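PDB 2OSO: uncharacterized protein MJ1460 from Methanocaldococcus jannaschii DSM 2661, which is of unknown function but binds a zinc ion and carries a V4R domain, related to the vinyl-4-reductase family. Local coordinates for residues A[98-103]-A[153-158]; A[79-84]-A[118-123]. The protein carries 3 engineered substitutions. All coordinates share one frame; numbering follows the deposited sequence.

Contact 2 begins first along the chain, with residues 79-84, where helix 69-79 ends and the chain turns into strand 83-85. Contact 1 opens next, with strand 98-103. Helix 118-132 then follows, and residues 118-123 close contact 2. Strand 135-142 comes after it, and residues 153-158 close contact 1 near the C terminus. The two loops therefore cross rather than nest. Contact 1 joins the two central strands of the antiparallel sheet. Contact 2 sets helix 118-132 against the turn that leads into strand 83-85, outermost in the sheet of this chain. They meet directly: S103 and D83 pair through their backbones, and F153 CZ packs on I120 CG2.

Contact 1. Residues A[98-103]-A[153-158]; sequences YKIKLS and FEVKEV
The shortest polar bonds run through the backbone: Y98 N lies 2.8 Å from V155 O, and F153 N the same distance from I100 O. The return bonds are I100 N to F153 O and V155 N to Y98 O, both 2.9 Å. Y98-V155 and I100-F153 are thus hydrogen-bonded antiparallel pairs, with K99-E154 the non-hydrogen-bonded pair between them. These are the two central strands of the four-stranded antiparallel sheet; both fall in the V4R family region. Strand 83-85 flanks one side and strand 135-142 the other.

I100, F153 and V155 face helix 118-132, touching L124, I120 and L128 there. I100 holds CG1 between its backbone N and carbonyl carbon (chi1 67°). From there CG1 meets F153 CB, while CD1 reaches V155 CG2 at 3.8 Å. The F153 ring takes L102 CB at its edge, in plane, with CE1 3.8 Å from that carbon. Zinc lies about 5 Å from the F153 side chain. F153 also packs on E140, a zinc ligand. On the same face, the Y98 ring brings CD2 to 4.1 Å from V155 CG1.

The opposite face carries charge. K99 and E154 lie side by side, and the lysine bends at its last torsion to bring NZ within 3.5 Å of E154 OE2, a long salt bridge.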
loop_
_atom_site.group_PDB
_atom_site.type_symbol
_atom_site.label_atom_id
_atom_site.label_comp_id
_atom_site.label_asym_id
_atom_site.label_seq_id
_atom_site.Cartn_x
_atom_site.Cartn_y
_atom_site.Cartn_z
ATOM N N TYR A 98 -17.412 -20.959 -11.171
ATOM C CA TYR A 98 -16.183 -21.184 -11.910
ATOM C C TYR A 98 -15.021 -21.298 -10.949
ATOM O O TYR A 98 -15.162 -21.086 -9.742
ATOM C CB TYR A 98 -15.914 -19.995 -12.872
ATOM C CG TYR A 98 -17.141 -19.489 -13.609
ATOM C CD1 TYR A 98 -17.711 -20.228 -14.634
ATOM C CD2 TYR A 98 -17.712 -18.255 -13.297
ATOM C CE1 TYR A 98 -18.817 -19.809 -15.286
ATOM C CE2 TYR A 98 -18.839 -17.789 -13.972
ATOM C CZ TYR A 98 -19.399 -18.584 -14.984
ATOM O OH TYR A 98 -20.502 -18.190 -15.708
ATOM N N LYS A 99 -13.858 -21.618 -11.491
ATOM C CA LYS A 99 -12.646 -21.674 -10.713
ATOM C C LYS A 99 -11.601 -20.945 -11.483
ATOM O O LYS A 99 -11.514 -21.087 -12.695
ATOM C CB LYS A 99 -12.193 -23.113 -10.461
ATOM C CG LYS A 99 -13.100 -23.851 -9.482
ATOM C CD LYS A 99 -12.366 -24.983 -8.826
ATOM C CE LYS A 99 -13.297 -26.082 -8.304
ATOM N NZ LYS A 99 -14.006 -25.697 -7.065
ATOM N N ILE A 100 -10.821 -20.154 -10.769
ATOM C CA ILE A 100 -9.666 -19.483 -11.329
ATOM C C ILE A 100 -8.479 -19.653 -10.373
ATOM O O ILE A 100 -8.641 -19.850 -9.172
ATOM C CB ILE A 100 -9.969 -17.978 -11.644
ATOM C CG1 ILE A 100 -10.200 -17.155 -10.419
ATOM C CG2 ILE A 100 -11.236 -17.839 -12.449
ATOM C CD1 ILE A 100 -10.843 -15.754 -10.808
ATOM N N LYS A 101 -7.277 -19.597 -10.917
ATOM C CA LYS A 101 -6.103 -19.876 -10.117
ATOM C C LYS A 101 -5.132 -18.708 -10.186
ATOM O O LYS A 101 -5.076 -17.968 -11.169
ATOM C CB LYS A 101 -5.439 -21.168 -10.562
ATOM C CG LYS A 101 -6.346 -22.454 -10.565
ATOM C CD LYS A 101 -5.440 -23.725 -10.507
ATOM C CE LYS A 101 -6.156 -25.089 -10.767
ATOM N NZ LYS A 101 -5.168 -26.253 -10.941
ATOM N N LEU A 102 -4.359 -18.548 -9.128
ATOM C CA LEU A 102 -3.230 -17.645 -9.135
ATOM C C LEU A 102 -1.848 -18.329 -8.831
ATOM O O LEU A 102 -1.658 -19.083 -7.851
ATOM C CB LEU A 102 -3.533 -16.455 -8.223
ATOM C CG LEU A 102 -2.511 -15.316 -8.149
ATOM C CD1 LEU A 102 -2.432 -14.433 -9.414
ATOM C CD2 LEU A 102 -2.878 -14.480 -6.906
ATOM N N SER A 103 -0.919 -18.140 -9.768
ATOM C CA SER A 103 0.477 -18.597 -9.648
ATOM C C SER A 103 1.392 -17.438 -9.241
ATOM O O SER A 103 1.206 -16.323 -9.703
ATOM C CB SER A 103 0.994 -19.093 -11.000
ATOM O OG SER A 103 0.789 -20.474 -11.113
ATOM N N PHE A 153 -9.421 -20.007 -6.454
ATOM C CA PHE A 153 -10.593 -19.207 -6.112
ATOM C C PHE A 153 -11.846 -19.765 -6.801
ATOM O O PHE A 153 -11.860 -19.982 -8.020
ATOM C CB PHE A 153 -10.376 -17.759 -6.528
ATOM C CG PHE A 153 -9.114 -17.108 -5.935
ATOM C CD1 PHE A 153 -7.877 -17.232 -6.586
ATOM C CD2 PHE A 153 -9.180 -16.351 -4.779
ATOM C CE1 PHE A 153 -6.713 -16.607 -6.070
ATOM C CE2 PHE A 153 -7.998 -15.739 -4.230
ATOM C CZ PHE A 153 -6.785 -15.836 -4.908
ATOM N N GLU A 154 -12.892 -19.936 -6.000
ATOM C CA GLU A 154 -14.241 -20.302 -6.433
ATOM C C GLU A 154 -15.043 -19.009 -6.739
ATOM O O GLU A 154 -15.129 -18.115 -5.859
ATOM C CB GLU A 154 -14.891 -20.995 -5.244
ATOM C CG GLU A 154 -15.798 -22.106 -5.475
ATOM C CD GLU A 154 -15.845 -22.980 -4.204
ATOM O OE1 GLU A 154 -16.020 -22.381 -3.090
ATOM O OE2 GLU A 154 -15.619 -24.211 -4.292
ATOM N N VAL A 155 -15.584 -18.894 -7.966
ATOM C CA VAL A 155 -16.333 -17.695 -8.409
ATOM C C VAL A 155 -17.804 -18.031 -8.561
ATOM O O VAL A 155 -18.164 -18.894 -9.372
ATOM C CB VAL A 155 -15.830 -17.119 -9.778
ATOM C CG1 VAL A 155 -16.626 -15.819 -10.170
ATOM C CG2 VAL A 155 -14.345 -16.848 -9.743
ATOM N N LYS A 156 -18.648 -17.310 -7.826
ATOM C CA LYS A 156 -20.078 -17.537 -7.769
ATOM C C LYS A 156 -20.824 -16.289 -8.166
ATOM O O LYS A 156 -20.505 -15.180 -7.742
ATOM C CB LYS A 156 -20.517 -17.879 -6.365
ATOM C CG LYS A 156 -20.176 -19.296 -5.928
ATOM C CD LYS A 156 -20.431 -19.483 -4.430
ATOM C CE LYS A 156 -19.469 -18.646 -3.564
ATOM N NZ LYS A 156 -18.006 -18.647 -3.994
ATOM N N GLU A 157 -21.847 -16.482 -8.973
ATOM C CA GLU A 157 -22.680 -15.397 -9.431
ATOM C C GLU A 157 -23.803 -15.309 -8.404
ATOM O O GLU A 157 -24.356 -16.346 -7.995
ATOM C CB GLU A 157 -23.196 -15.785 -10.815
ATOM C CG GLU A 157 -23.636 -14.689 -11.669
ATOM C CD GLU A 157 -24.401 -15.186 -12.890
ATOM O OE1 GLU A 157 -23.796 -15.876 -13.743
ATOM O OE2 GLU A 157 -25.593 -14.840 -13.002
ATOM N N VAL A 158 -24.166 -14.104 -7.984
ATOM C CA VAL A 158 -25.152 -13.934 -6.944
ATOM C C VAL A 158 -26.127 -12.799 -7.273
ATOM O O VAL A 158 -25.771 -11.856 -7.984
ATOM C CB VAL A 158 -24.442 -13.649 -5.572
ATOM C CG1 VAL A 158 -23.583 -14.861 -5.139
ATOM C CG2 VAL A 158 -23.584 -12.383 -5.629
#

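Contact 2. Residues A[79-84]-A[118-123]; sequences MNFGDL and DFIAGI
F119 CE2 comes to the edge of the F81 ring, near its plane. The closest ring atoms, F81 CE2 and F119 CE2, are 4.0 Å apart, and the two side chains cross at about a right angle. One face of the F81 ring has the selenomethionine M79 on it, with M79 CE 3.8 Å above the plane and offset toward the rim. The F119 ring carries I123 CD1 over one face, 3.6 Å above the plane and also toward the rim.

I120 approaches F81 obliquely. Its CG1 lies 3.6 Å from F81 CD2, and the two side chains slide past each other in opposite directions. I123 CD1 reaches F81 CE2 at 4.1 Å, and M79 CE is more distant from that methyl. In F119, CG stands anti to the backbone N (chi1 178°), which carries the ring out from the helix toward F81.

The turn before strand 83-85 sets F81 in place. Helix 69-79 ends in a Schellman motif, with N80 at positive phi. F81 follows and points toward helix 118-132. An alanine at F81 is likely to open a gap beside I120 and F119 and leave the M79 methyl without the ring it covers.

F60 of helix 53-64 and F36 of the second subunit each meet F119 edge-to-face, and I28 of that subunit packs on F81. No hydrogen bond joins the two segments. Their side chains meet through apolar groups alone, so close fit and the exclusion of water probably hold this buried contact together.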
loop_
_atom_site.group_PDB
_atom_site.type_symbol
_atom_site.label_atom_id
_atom_site.label_comp_id
_atom_site.label_asym_id
_atom_site.label_seq_id
_atom_site.Cartn_x
_atom_site.Cartn_y
_atom_site.Cartn_z
HETATM N N MSE A 79 0.866 -5.289 -11.285
HETATM C CA MSE A 79 0.862 -5.149 -9.843
HETATM C C MSE A 79 1.923 -6.046 -9.178
HETATM O O MSE A 79 2.246 -5.862 -8.001
HETATM C CB MSE A 79 -0.517 -5.493 -9.316
HETATM C CG MSE A 79 -1.619 -4.580 -9.678
HETATM SE SE MSE A 79 -3.290 -5.080 -8.705
HETATM C CE MSE A 79 -2.863 -4.331 -6.969
ATOM N N ASN A 80 2.472 -7.001 -9.938
ATOM C CA ASN A 80 3.379 -8.009 -9.424
ATOM C C ASN A 80 2.659 -8.926 -8.441
ATOM O O ASN A 80 3.246 -9.516 -7.482
ATOM C CB ASN A 80 4.668 -7.388 -8.846
ATOM C CG ASN A 80 5.811 -8.361 -8.849
ATOM O OD1 ASN A 80 5.821 -9.278 -9.663
ATOM N ND2 ASN A 80 6.772 -8.197 -7.929
ATOM N N PHE A 81 1.379 -9.150 -8.734
ATOM C CA PHE A 81 0.528 -10.025 -7.898
ATOM C C PHE A 81 0.479 -11.474 -8.406
ATOM O O PHE A 81 -0.112 -12.329 -7.768
ATOM C CB PHE A 81 -0.891 -9.397 -7.806
ATOM C CG PHE A 81 -1.092 -8.500 -6.604
ATOM C CD1 PHE A 81 -0.033 -7.824 -6.025
ATOM C CD2 PHE A 81 -2.360 -8.325 -6.086
ATOM C CE1 PHE A 81 -0.213 -7.054 -4.914
ATOM C CE2 PHE A 81 -2.580 -7.566 -4.993
ATOM C CZ PHE A 81 -1.496 -6.901 -4.376
ATOM N N GLY A 82 1.145 -11.750 -9.533
ATOM C CA GLY A 82 1.238 -13.087 -10.094
ATOM C C GLY A 82 0.524 -13.320 -11.413
ATOM O O GLY A 82 0.031 -12.390 -12.058
ATOM N N ASP A 83 0.510 -14.589 -11.805
ATOM C CA ASP A 83 -0.044 -15.052 -13.086
ATOM C C ASP A 83 -1.404 -15.670 -12.844
ATOM O O ASP A 83 -1.527 -16.775 -12.304
ATOM C CB ASP A 83 0.868 -16.084 -13.738
ATOM C CG ASP A 83 2.302 -15.621 -13.814
ATOM O OD1 ASP A 83 2.642 -14.772 -14.667
ATOM O OD2 ASP A 83 3.094 -16.093 -12.995
ATOM N N LEU A 84 -2.415 -14.950 -13.278
ATOM C CA LEU A 84 -3.793 -15.307 -13.090
ATOM C C LEU A 84 -4.184 -16.281 -14.223
ATOM O O LEU A 84 -3.972 -16.002 -15.387
ATOM C CB LEU A 84 -4.625 -14.012 -13.146
ATOM C CG LEU A 84 -5.978 -13.876 -12.478
ATOM C CD1 LEU A 84 -5.956 -14.415 -11.058
ATOM C CD2 LEU A 84 -6.488 -12.373 -12.548
ATOM N N ASP A 118 -7.361 -12.598 0.937
ATOM C CA ASP A 118 -8.689 -11.963 1.014
ATOM C C ASP A 118 -8.797 -10.683 0.154
ATOM O O ASP A 118 -9.846 -10.464 -0.452
ATOM C CB ASP A 118 -9.044 -11.523 2.424
ATOM C CG ASP A 118 -9.355 -12.651 3.350
ATOM O OD1 ASP A 118 -9.079 -13.822 3.026
ATOM O OD2 ASP A 118 -9.855 -12.316 4.437
ATOM N N PHE A 119 -7.771 -9.833 0.212
ATOM C CA PHE A 119 -7.689 -8.620 -0.653
ATOM C C PHE A 119 -7.742 -8.995 -2.136
ATOM O O PHE A 119 -8.563 -8.456 -2.884
ATOM C CB PHE A 119 -6.441 -7.786 -0.294
ATOM C CG PHE A 119 -6.240 -6.580 -1.144
ATOM C CD1 PHE A 119 -7.184 -5.558 -1.142
ATOM C CD2 PHE A 119 -5.078 -6.403 -1.870
ATOM C CE1 PHE A 119 -6.997 -4.445 -1.948
ATOM C CE2 PHE A 119 -4.904 -5.256 -2.639
ATOM C CZ PHE A 119 -5.861 -4.275 -2.635
ATOM N N ILE A 120 -6.933 -9.963 -2.568
ATOM C CA ILE A 120 -6.952 -10.427 -3.977
ATOM C C ILE A 120 -8.351 -10.999 -4.380
ATOM O O ILE A 120 -8.882 -10.731 -5.466
ATOM C CB ILE A 120 -5.798 -11.480 -4.263
ATOM C CG1 ILE A 120 -4.414 -10.785 -4.350
ATOM C CG2 ILE A 120 -6.164 -12.313 -5.521
ATOM C CD1 ILE A 120 -3.186 -11.716 -4.458
ATOM N N ALA A 121 -8.982 -11.724 -3.473
ATOM C CA ALA A 121 -10.286 -12.345 -3.720
ATOM C C ALA A 121 -11.338 -11.251 -3.937
ATOM O O ALA A 121 -12.150 -11.356 -4.849
ATOM C CB ALA A 121 -10.691 -13.337 -2.554
ATOM N N GLY A 122 -11.258 -10.176 -3.153
ATOM C CA GLY A 122 -12.116 -9.003 -3.325
ATOM C C GLY A 122 -11.862 -8.349 -4.649
ATOM O O GLY A 122 -12.814 -7.919 -5.391
ATOM N N ILE A 123 -10.585 -8.169 -4.947
ATOM C CA ILE A 123 -10.225 -7.536 -6.243
ATOM C C ILE A 123 -10.894 -8.303 -7.401
ATOM O O ILE A 123 -11.486 -7.720 -8.298
ATOM C CB ILE A 123 -8.751 -7.502 -6.487
ATOM C CG1 ILE A 123 -8.076 -6.477 -5.533
ATOM C CG2 ILE A 123 -8.491 -7.044 -7.952
ATOM C CD1 ILE A 123 -6.528 -6.547 -5.620
#